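Local atomic coordinates of sensor protein CpxA (Vibrio parahaemolyticus, PDB entry 3V67), a protein that probably acts as a membrane-bound sensor histidine kinase of a two-component system, its periplasmic PAS-fold domain, the part described here, serving in signal sensing. Residues A[79-84]-A[102-107]; A[96-101]-A[123-128]. All coordinates share one frame; numbering follows the deposited sequence.

Contact 1 (A[79-84]-A[102-107]); sequences RAMQNF and YMIAGP
The carbonyl oxygen of Ile104 accepts the backbone N-H of Arg97 from the adjoining strand, while the Phe84 ring closes on it, with Phe84 CE1 3.2 Å from Ile104 O. No hydrogen bond joins helix 79-84 to strand 102-107; apolar and ring contacts carry it. Phe84 CG lies anti to the backbone N (chi1 -174°), which sends the ring down from the helix to the strand. There Ile104 CG2 sits over one face, 3.6 Å from the ring centroid and 18° off the ring normal, a CH-pi contact. The ring edge meets Gly106, whose O lies near the ring plane, 3.3 Å from Phe84 CZ. At Gly106 the backbone takes angles at which a CB would crowd the preceding carbonyl oxygen, and a cis peptide bond to Pro107 follows.

Ile104 divides its branches. While CG2 serves the ring, the other branch points in at the helix, its CD1 3.6 Å from Ala80 CB and 3.5 Å from Met81 N. Met81 bends at chi2 and chi3 to bring its CE back to Ile104 CG2 at 3.5 Å, tighter than usual for two carbons. All the touching residues are buried.

The axes of helix and strand segments approach to 9.4 Å at 40°, a helix lying across an antiparallel sheet as in PAS domains. Tyr99 of strand 95-99 touches Ala80 and Phe84, whereas Met81 reaches Tyr120 of strand 115-124 and Phe59 of strand 57-61, so helix 75-87 covers several strands besides 102-112.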
ATOM      1  N   ARG A  79      21.355  -1.912  -8.851  1.00 32.83           N
ATOM      2  CA  ARG A  79      21.686  -2.502  -7.558  1.00 50.28           C
ATOM      3  C   ARG A  79      20.430  -3.009  -6.857  1.00 50.56           C
ATOM      4  O   ARG A  79      20.380  -4.150  -6.376  1.00 49.25           O
ATOM      5  CB  ARG A  79      22.390  -1.477  -6.668  1.00 56.90           C
ATOM      6  CG  ARG A  79      23.907  -1.513  -6.741  1.00 68.38           C
ATOM      7  CD  ARG A  79      24.459  -0.371  -7.572  1.00 77.38           C
ATOM      8  NE  ARG A  79      23.971   0.924  -7.108  1.00 84.00           N
ATOM      9  CZ  ARG A  79      24.628   2.068  -7.265  1.00 92.11           C
ATOM     10  NH1 ARG A  79      25.809   2.076  -7.866  1.00 96.13           N
ATOM     11  NH2 ARG A  79      24.109   3.203  -6.813  1.00 92.30           N
ATOM     12  N   ALA A  80      19.416  -2.148  -6.808  1.00 44.54           N
ATOM     13  CA  ALA A  80      18.149  -2.491  -6.177  1.00 38.31           C
ATOM     14  C   ALA A  80      17.532  -3.725  -6.828  1.00 37.63           C
ATOM     15  O   ALA A  80      17.075  -4.633  -6.134  1.00 36.39           O
ATOM     16  CB  ALA A  80      17.186  -1.312  -6.248  1.00 37.55           C
ATOM     17  N   MET A  81      17.534  -3.761  -8.159  1.00 37.92           N
ATOM     18  CA  MET A  81      16.978  -4.903  -8.882  1.00 43.55           C
ATOM     19  C   MET A  81      17.722  -6.197  -8.580  1.00 41.97           C
ATOM     20  O   MET A  81      17.097  -7.221  -8.304  1.00 44.16           O
ATOM     21  CB  MET A  81      16.950  -4.656 -10.391  1.00 49.89           C
ATOM     22  CG  MET A  81      16.510  -5.875 -11.200  1.00 56.73           C
ATOM     23  SD  MET A  81      14.961  -6.621 -10.633  1.00 42.73           S
ATOM     24  CE  MET A  81      13.852  -5.228 -10.712  1.00 23.02           C
ATOM     25  N   GLN A  82      19.050  -6.151  -8.636  1.00 45.12           N
ATOM     26  CA  GLN A  82      19.853  -7.333  -8.336  1.00 50.19           C
ATOM     27  C   GLN A  82      19.548  -7.862  -6.940  1.00 44.29           C
ATOM     28  O   GLN A  82      19.287  -9.064  -6.751  1.00 39.76           O
ATOM     29  CB  GLN A  82      21.344  -7.022  -8.465  1.00 65.16           C
ATOM     30  CG  GLN A  82      22.262  -8.106  -7.911  1.00 79.35           C
ATOM     31  CD  GLN A  82      22.328  -9.349  -8.788  1.00 88.61           C
ATOM     32  OE1 GLN A  82      21.570  -9.495  -9.747  1.00 86.84           O
ATOM     33  NE2 GLN A  82      23.249 -10.248  -8.462  1.00 97.02           N
ATOM     34  N   ASN A  83      19.573  -6.953  -5.968  1.00 44.68           N
ATOM     35  CA  ASN A  83      19.233  -7.312  -4.601  1.00 46.43           C
ATOM     36  C   ASN A  83      17.860  -7.969  -4.516  1.00 43.73           C
ATOM     37  O   ASN A  83      17.700  -8.992  -3.852  1.00 42.42           O
ATOM     38  CB  ASN A  83      19.290  -6.091  -3.685  1.00 49.50           C
ATOM     39  CG  ASN A  83      19.004  -6.439  -2.238  1.00 54.58           C
ATOM     40  OD1 ASN A  83      17.852  -6.459  -1.809  1.00 55.15           O
ATOM     41  ND2 ASN A  83      20.056  -6.726  -1.479  1.00 56.40           N
ATOM     42  N   PHE A  84      16.879  -7.385  -5.202  1.00 30.92           N
ATOM     43  CA  PHE A  84      15.522  -7.925  -5.210  1.00 27.01           C
ATOM     44  C   PHE A  84      15.496  -9.351  -5.736  1.00 32.25           C
ATOM     45  O   PHE A  84      14.891 -10.236  -5.126  1.00 32.54           O
ATOM     46  CB  PHE A  84      14.584  -7.048  -6.045  1.00 26.91           C
ATOM     47  CG  PHE A  84      13.142  -7.474  -5.984  1.00 32.49           C
ATOM     48  CD1 PHE A  84      12.308  -6.994  -4.988  1.00 30.99           C
ATOM     49  CD2 PHE A  84      12.622  -8.354  -6.920  1.00 28.85           C
ATOM     50  CE1 PHE A  84      10.983  -7.384  -4.925  1.00 26.06           C
ATOM     51  CE2 PHE A  84      11.299  -8.747  -6.861  1.00 26.82           C
ATOM     52  CZ  PHE A  84      10.479  -8.260  -5.862  1.00 24.72           C
ATOM     53  N   TYR A 102      12.637   3.846  -4.024  1.00 52.14           N
ATOM     54  CA  TYR A 102      12.414   3.093  -5.255  1.00 44.20           C
ATOM     55  C   TYR A 102      11.821   1.716  -4.975  1.00 40.47           C
ATOM     56  O   TYR A 102      12.511   0.815  -4.505  1.00 41.42           O
ATOM     57  CB  TYR A 102      13.724   2.950  -6.029  1.00 44.16           C
ATOM     58  CG  TYR A 102      13.559   2.513  -7.468  1.00 41.55           C
ATOM     59  CD1 TYR A 102      12.944   3.341  -8.399  1.00 37.15           C
ATOM     60  CD2 TYR A 102      14.032   1.280  -7.899  1.00 35.25           C
ATOM     61  CE1 TYR A 102      12.796   2.949  -9.714  1.00 39.03           C
ATOM     62  CE2 TYR A 102      13.890   0.880  -9.216  1.00 37.02           C
ATOM     63  CZ  TYR A 102      13.271   1.720 -10.119  1.00 41.46           C
ATOM     64  OH  TYR A 102      13.126   1.330 -11.431  1.00 44.61           O
ATOM     65  N   MET A 103      10.534   1.563  -5.268  1.00 33.14           N
ATOM     66  CA  MET A 103       9.844   0.294  -5.078  1.00 31.45           C
ATOM     67  C   MET A 103      10.085  -0.649  -6.253  1.00 29.85           C
ATOM     68  O   MET A 103      10.118  -0.226  -7.408  1.00 37.30           O
ATOM     69  CB  MET A 103       8.340   0.526  -4.919  1.00 33.76           C
ATOM     70  CG  MET A 103       7.559  -0.723  -4.547  1.00 31.68           C
ATOM     71  SD  MET A 103       7.707  -1.111  -2.794  1.00 21.62           S
ATOM     72  CE  MET A 103       6.613   0.119  -2.103  1.00 23.76           C
ATOM     73  N   ILE A 104      10.250  -1.931  -5.953  1.00 27.64           N
ATOM     74  CA  ILE A 104      10.433  -2.937  -6.989  1.00 27.79           C
ATOM     75  C   ILE A 104       9.466  -4.096  -6.804  1.00 28.80           C
ATOM     76  O   ILE A 104       9.388  -4.680  -5.721  1.00 31.11           O
ATOM     77  CB  ILE A 104      11.871  -3.466  -7.003  1.00 31.21           C
ATOM     78  CG1 ILE A 104      12.809  -2.402  -7.578  1.00 23.90           C
ATOM     79  CG2 ILE A 104      11.955  -4.749  -7.810  1.00 28.68           C
ATOM     80  CD1 ILE A 104      14.235  -2.850  -7.694  1.00 19.54           C
ATOM     81  N   ALA A 105       8.732  -4.424  -7.864  1.00 21.07           N
ATOM     82  CA  ALA A 105       7.711  -5.462  -7.793  1.00 16.46           C
ATOM     83  C   ALA A 105       7.954  -6.594  -8.789  1.00 16.51           C
ATOM     84  O   ALA A 105       8.343  -6.358  -9.933  1.00 23.86           O
ATOM     85  CB  ALA A 105       6.328  -4.852  -8.006  1.00 14.11           C
ATOM     86  N   GLY A 106       7.716  -7.823  -8.345  1.00 15.99           N
ATOM     87  CA  GLY A 106       7.874  -8.995  -9.192  1.00 13.06           C
ATOM     88  C   GLY A 106       8.186 -10.249  -8.391  1.00 17.25           C
ATOM     89  O   GLY A 106       8.128 -10.235  -7.163  1.00 19.76           O
ATOM     90  N   PRO A 107       8.520 -11.347  -9.082  1.00 18.46           N
ATOM     91  CA  PRO A 107       8.565 -11.435 -10.541  1.00 17.37           C
ATOM     92  C   PRO A 107       7.235 -11.908 -11.101  1.00 18.37           C
ATOM     93  O   PRO A 107       6.451 -12.509 -10.364  1.00 14.64           O
ATOM     94  CB  PRO A 107       9.605 -12.528 -10.770  1.00 19.42           C
ATOM     95  CG  PRO A 107       9.399 -13.459  -9.624  1.00 18.20           C
ATOM     96  CD  PRO A 107       9.027 -12.579  -8.447  1.00 25.21           C
TER

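Contact 2 (A[96-101]-A[123-128]); sequences QRLYGR and FKWNEP
Leu98 and Trp125 meet with their side chains at about a right angle, Leu98 CD2 approaching the indole obliquely to 3.7 Å from Trp125 CE3. With CG anti to the backbone N (chi1 -172°), Leu98 spreads its two methyls against the tryptophan: Leu98 CD1 is 3.9 Å from Trp125 CB, so the fork touches both the base and the benzo part.

A second crossing, also near perpendicular, is polar. The Arg101 guanidinium and the Glu127 carboxylate have planes 82° apart, and the salt bridge from Arg101 NE to Glu127 OE2 is long at 3.9 Å; this geometry excludes a flat, two-pronged pairing. The arginine stem lies against the main chain, its CD 3.4 Å from Trp125 O. Trp125 N and Arg101 O form a nearly straight backbone hydrogen bond, but its modelled length of 2.4 Å is too short to trust.

Farther back along the strands, Gln96 OE1 lies 4.2 Å from Phe123 CZ, at the edge of that ring. Glu127 also comes near Glu15 of the second subunit, two like charges. The contact gathers the turn after strand 95-99 and the segment leaving strand 115-124 at one end of the antiparallel sheet; strand 102-112 runs between those two strands, and its Met103 packs on Gln96, Phe123 and Trp125.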
ATOM      1  N   GLN A  96       6.606  -6.966  -3.458  1.00 21.67           N
ATOM      2  CA  GLN A  96       7.336  -5.726  -3.686  1.00 23.60           C
ATOM      3  C   GLN A  96       8.228  -5.353  -2.504  1.00 31.57           C
ATOM      4  O   GLN A  96       7.904  -5.640  -1.352  1.00 38.65           O
ATOM      5  CB  GLN A  96       6.388  -4.578  -4.046  1.00 22.16           C
ATOM      6  CG  GLN A  96       5.397  -4.206  -2.958  1.00 29.51           C
ATOM      7  CD  GLN A  96       4.456  -3.094  -3.390  1.00 32.16           C
ATOM      8  OE1 GLN A  96       4.271  -2.852  -4.583  1.00 36.18           O
ATOM      9  NE2 GLN A  96       3.858  -2.411  -2.420  1.00 31.60           N
ATOM     10  N   ARG A  97       9.361  -4.726  -2.807  1.00 27.96           N
ATOM     11  CA  ARG A  97      10.311  -4.282  -1.791  1.00 21.63           C
ATOM     12  C   ARG A  97      10.702  -2.827  -2.027  1.00 36.82           C
ATOM     13  O   ARG A  97      10.865  -2.400  -3.170  1.00 39.55           O
ATOM     14  CB  ARG A  97      11.569  -5.151  -1.805  1.00 23.88           C
ATOM     15  CG  ARG A  97      11.422  -6.492  -1.101  1.00 35.21           C
ATOM     16  CD  ARG A  97      12.716  -7.294  -1.175  1.00 39.17           C
ATOM     17  NE  ARG A  97      12.835  -8.241  -0.071  1.00 45.47           N
ATOM     18  CZ  ARG A  97      12.411  -9.499  -0.112  1.00 47.11           C
ATOM     19  NH1 ARG A  97      11.834  -9.974  -1.208  1.00 56.15           N
ATOM     20  NH2 ARG A  97      12.565 -10.286   0.945  1.00 42.97           N
ATOM     21  N   LEU A  98      10.863  -2.070  -0.946  1.00 42.46           N
ATOM     22  CA  LEU A  98      11.223  -0.661  -1.056  1.00 39.50           C
ATOM     23  C   LEU A  98      12.715  -0.437  -0.836  1.00 39.43           C
ATOM     24  O   LEU A  98      13.267  -0.803   0.199  1.00 38.38           O
ATOM     25  CB  LEU A  98      10.408   0.184  -0.074  1.00 40.41           C
ATOM     26  CG  LEU A  98      10.549   1.701  -0.220  1.00 39.26           C
ATOM     27  CD1 LEU A  98      10.118   2.149  -1.606  1.00 36.67           C
ATOM     28  CD2 LEU A  98       9.740   2.416   0.853  1.00 35.92           C
ATOM     29  N   TYR A  99      13.357   0.168  -1.828  1.00 46.12           N
ATOM     30  CA  TYR A  99      14.774   0.502  -1.762  1.00 53.93           C
ATOM     31  C   TYR A  99      14.936   2.016  -1.734  1.00 58.01           C
ATOM     32  O   TYR A  99      14.983   2.666  -2.780  1.00 60.07           O
ATOM     33  CB  TYR A  99      15.517  -0.092  -2.959  1.00 50.82           C
ATOM     34  CG  TYR A  99      15.557  -1.603  -2.953  1.00 45.87           C
ATOM     35  CD1 TYR A  99      16.623  -2.282  -2.377  1.00 40.69           C
ATOM     36  CD2 TYR A  99      14.526  -2.349  -3.511  1.00 43.06           C
ATOM     37  CE1 TYR A  99      16.664  -3.657  -2.360  1.00 40.29           C
ATOM     38  CE2 TYR A  99      14.558  -3.726  -3.499  1.00 39.11           C
ATOM     39  CZ  TYR A  99      15.631  -4.377  -2.923  1.00 45.28           C
ATOM     40  OH  TYR A  99      15.671  -5.754  -2.907  1.00 45.51           O
ATOM     41  N   GLY A 100      15.013   2.574  -0.530  1.00 58.09           N
ATOM     42  CA  GLY A 100      15.004   4.014  -0.360  1.00 56.53           C
ATOM     43  C   GLY A 100      13.639   4.560  -0.730  1.00 52.92           C
ATOM     44  O   GLY A 100      12.687   4.459   0.040  1.00 51.65           O
ATOM     45  N   ARG A 101      13.544   5.129  -1.925  1.00 58.38           N
ATOM     46  CA  ARG A 101      12.279   5.640  -2.432  1.00 64.03           C
ATOM     47  C   ARG A 101      11.890   4.898  -3.704  1.00 59.16           C
ATOM     48  O   ARG A 101      10.932   5.270  -4.381  1.00 59.57           O
ATOM     49  CB  ARG A 101      12.383   7.141  -2.715  1.00 73.09           C
ATOM     50  CG  ARG A 101      12.473   8.014  -1.471  1.00 80.87           C
ATOM     51  CD  ARG A 101      11.095   8.384  -0.945  1.00 83.47           C
ATOM     52  NE  ARG A 101      11.168   9.350   0.151  1.00 89.37           N
ATOM     53  CZ  ARG A 101      11.247  10.668  -0.014  1.00 90.10           C
ATOM     54  NH1 ARG A 101      11.269  11.186  -1.235  1.00 91.70           N
ATOM     55  NH2 ARG A 101      11.309  11.468   1.041  1.00 86.10           N
ATOM     56  N   PHE A 123       9.815   1.433  -9.772  1.00 37.67           N
ATOM     57  CA  PHE A 123       9.162   2.733  -9.826  1.00 39.69           C
ATOM     58  C   PHE A 123       9.362   3.455  -8.509  1.00 43.44           C
ATOM     59  O   PHE A 123       9.190   2.865  -7.449  1.00 43.08           O
ATOM     60  CB  PHE A 123       7.668   2.578 -10.131  1.00 44.76           C
ATOM     61  CG  PHE A 123       6.955   1.611  -9.225  1.00 49.24           C
ATOM     62  CD1 PHE A 123       6.331   2.053  -8.069  1.00 53.12           C
ATOM     63  CD2 PHE A 123       6.895   0.264  -9.539  1.00 50.78           C
ATOM     64  CE1 PHE A 123       5.673   1.165  -7.236  1.00 55.64           C
ATOM     65  CE2 PHE A 123       6.238  -0.630  -8.710  1.00 53.79           C
ATOM     66  CZ  PHE A 123       5.625  -0.178  -7.559  1.00 54.58           C
ATOM     67  N   LYS A 124       9.733   4.728  -8.570  1.00 58.02           N
ATOM     68  CA  LYS A 124       9.967   5.481  -7.345  1.00 67.37           C
ATOM     69  C   LYS A 124       8.667   5.691  -6.574  1.00 65.91           C
ATOM     70  O   LYS A 124       7.609   5.941  -7.156  1.00 63.68           O
ATOM     71  CB  LYS A 124      10.691   6.805  -7.615  1.00 70.45           C
ATOM     72  CG  LYS A 124       9.807   7.949  -8.074  1.00 74.34           C
ATOM     73  CD  LYS A 124      10.038   9.186  -7.213  1.00 78.89           C
ATOM     74  CE  LYS A 124      11.510   9.578  -7.174  1.00 75.34           C
ATOM     75  NZ  LYS A 124      11.757  10.711  -6.243  1.00 78.13           N
ATOM     76  N   TRP A 125       8.759   5.564  -5.257  1.00 77.82           N
ATOM     77  CA  TRP A 125       7.590   5.595  -4.398  1.00 79.92           C
ATOM     78  C   TRP A 125       7.668   6.806  -3.475  1.00 79.28           C
ATOM     79  O   TRP A 125       8.603   6.930  -2.684  1.00 73.85           O
ATOM     80  CB  TRP A 125       7.529   4.301  -3.589  1.00 82.62           C
ATOM     81  CG  TRP A 125       6.195   4.011  -3.020  1.00 86.57           C
ATOM     82  CD1 TRP A 125       5.029   3.841  -3.712  1.00 88.41           C
ATOM     83  CD2 TRP A 125       5.870   3.836  -1.642  1.00 94.26           C
ATOM     84  NE1 TRP A 125       3.995   3.582  -2.848  1.00 91.85           N
ATOM     85  CE2 TRP A 125       4.490   3.561  -1.566  1.00 94.90           C
ATOM     86  CE3 TRP A 125       6.614   3.875  -0.458  1.00101.84           C
ATOM     87  CZ2 TRP A 125       3.834   3.346  -0.358  1.00 98.77           C
ATOM     88  CZ3 TRP A 125       5.960   3.657   0.743  1.00105.67           C
ATOM     89  CH2 TRP A 125       4.589   3.393   0.784  1.00102.78           C
ATOM     90  N   ASN A 126       6.683   7.694  -3.578  1.00 85.84           N
ATOM     91  CA  ASN A 126       6.766   8.998  -2.922  1.00 92.98           C
ATOM     92  C   ASN A 126       5.982   9.201  -1.635  1.00 86.34           C
ATOM     93  O   ASN A 126       5.096  10.055  -1.582  1.00 89.93           O
ATOM     94  CB  ASN A 126       6.430  10.118  -3.901  1.00100.85           C
ATOM     95  CG  ASN A 126       7.567  10.415  -4.843  1.00110.11           C
ATOM     96  OD1 ASN A 126       8.709  10.594  -4.421  1.00115.31           O
ATOM     97  ND2 ASN A 126       7.265  10.458  -6.129  1.00113.45           N
ATOM     98  N   GLU A 127       6.382   8.446  -0.609  1.00 67.80           N
ATOM     99  CA  GLU A 127       6.051   8.673   0.806  1.00 63.81           C
ATOM    100  C   GLU A 127       4.878   9.610   1.085  1.00 55.88           C
ATOM    101  O   GLU A 127       5.009  10.829   0.964  1.00 57.26           O
ATOM    102  CB  GLU A 127       7.292   9.175   1.555  1.00 66.37           C
ATOM    103  CG  GLU A 127       7.175   9.097   3.069  1.00 74.99           C
ATOM    104  CD  GLU A 127       8.257   8.234   3.690  1.00 85.20           C
ATOM    105  OE1 GLU A 127       7.922   7.173   4.260  1.00 84.38           O
ATOM    106  OE2 GLU A 127       9.444   8.614   3.607  1.00 91.22           O
ATOM    107  N   PRO A 128       3.737   9.034   1.484  1.00 53.22           N
ATOM    108  CA  PRO A 128       2.451   9.726   1.618  1.00 52.35           C
ATOM    109  C   PRO A 128       2.517  10.926   2.552  1.00 50.25           C
ATOM    110  O   PRO A 128       3.299  10.912   3.507  1.00 44.14           O
ATOM    111  CB  PRO A 128       1.541   8.656   2.227  1.00 39.58           C
ATOM    112  CG  PRO A 128       2.196   7.360   1.913  1.00 58.45           C
ATOM    113  CD  PRO A 128       3.662   7.641   1.953  1.00 60.10           C
TER

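From the N terminus the order is helix segment 79-84, then 96-101, 102-107 and 123-128, so the two contacts cross instead of nesting. Contact 1 closes a loop of 17 residues, bringing helix 75-87 back onto strand 102-112 after the chain has formed strand 95-99. Contact 2 closes one of 21 residues, spanning the hairpin of strands 102-112 and 115-124. Their centres lie 10 Å apart and they touch directly: Asn83 OD1 and Tyr99 OH, 2.5 Å apart, probably share a hydrogen bond, and Met103 N probably donates to Phe123 O. Together they tie the helix to the sheet and the sheet to the segment leaving strand 115-124.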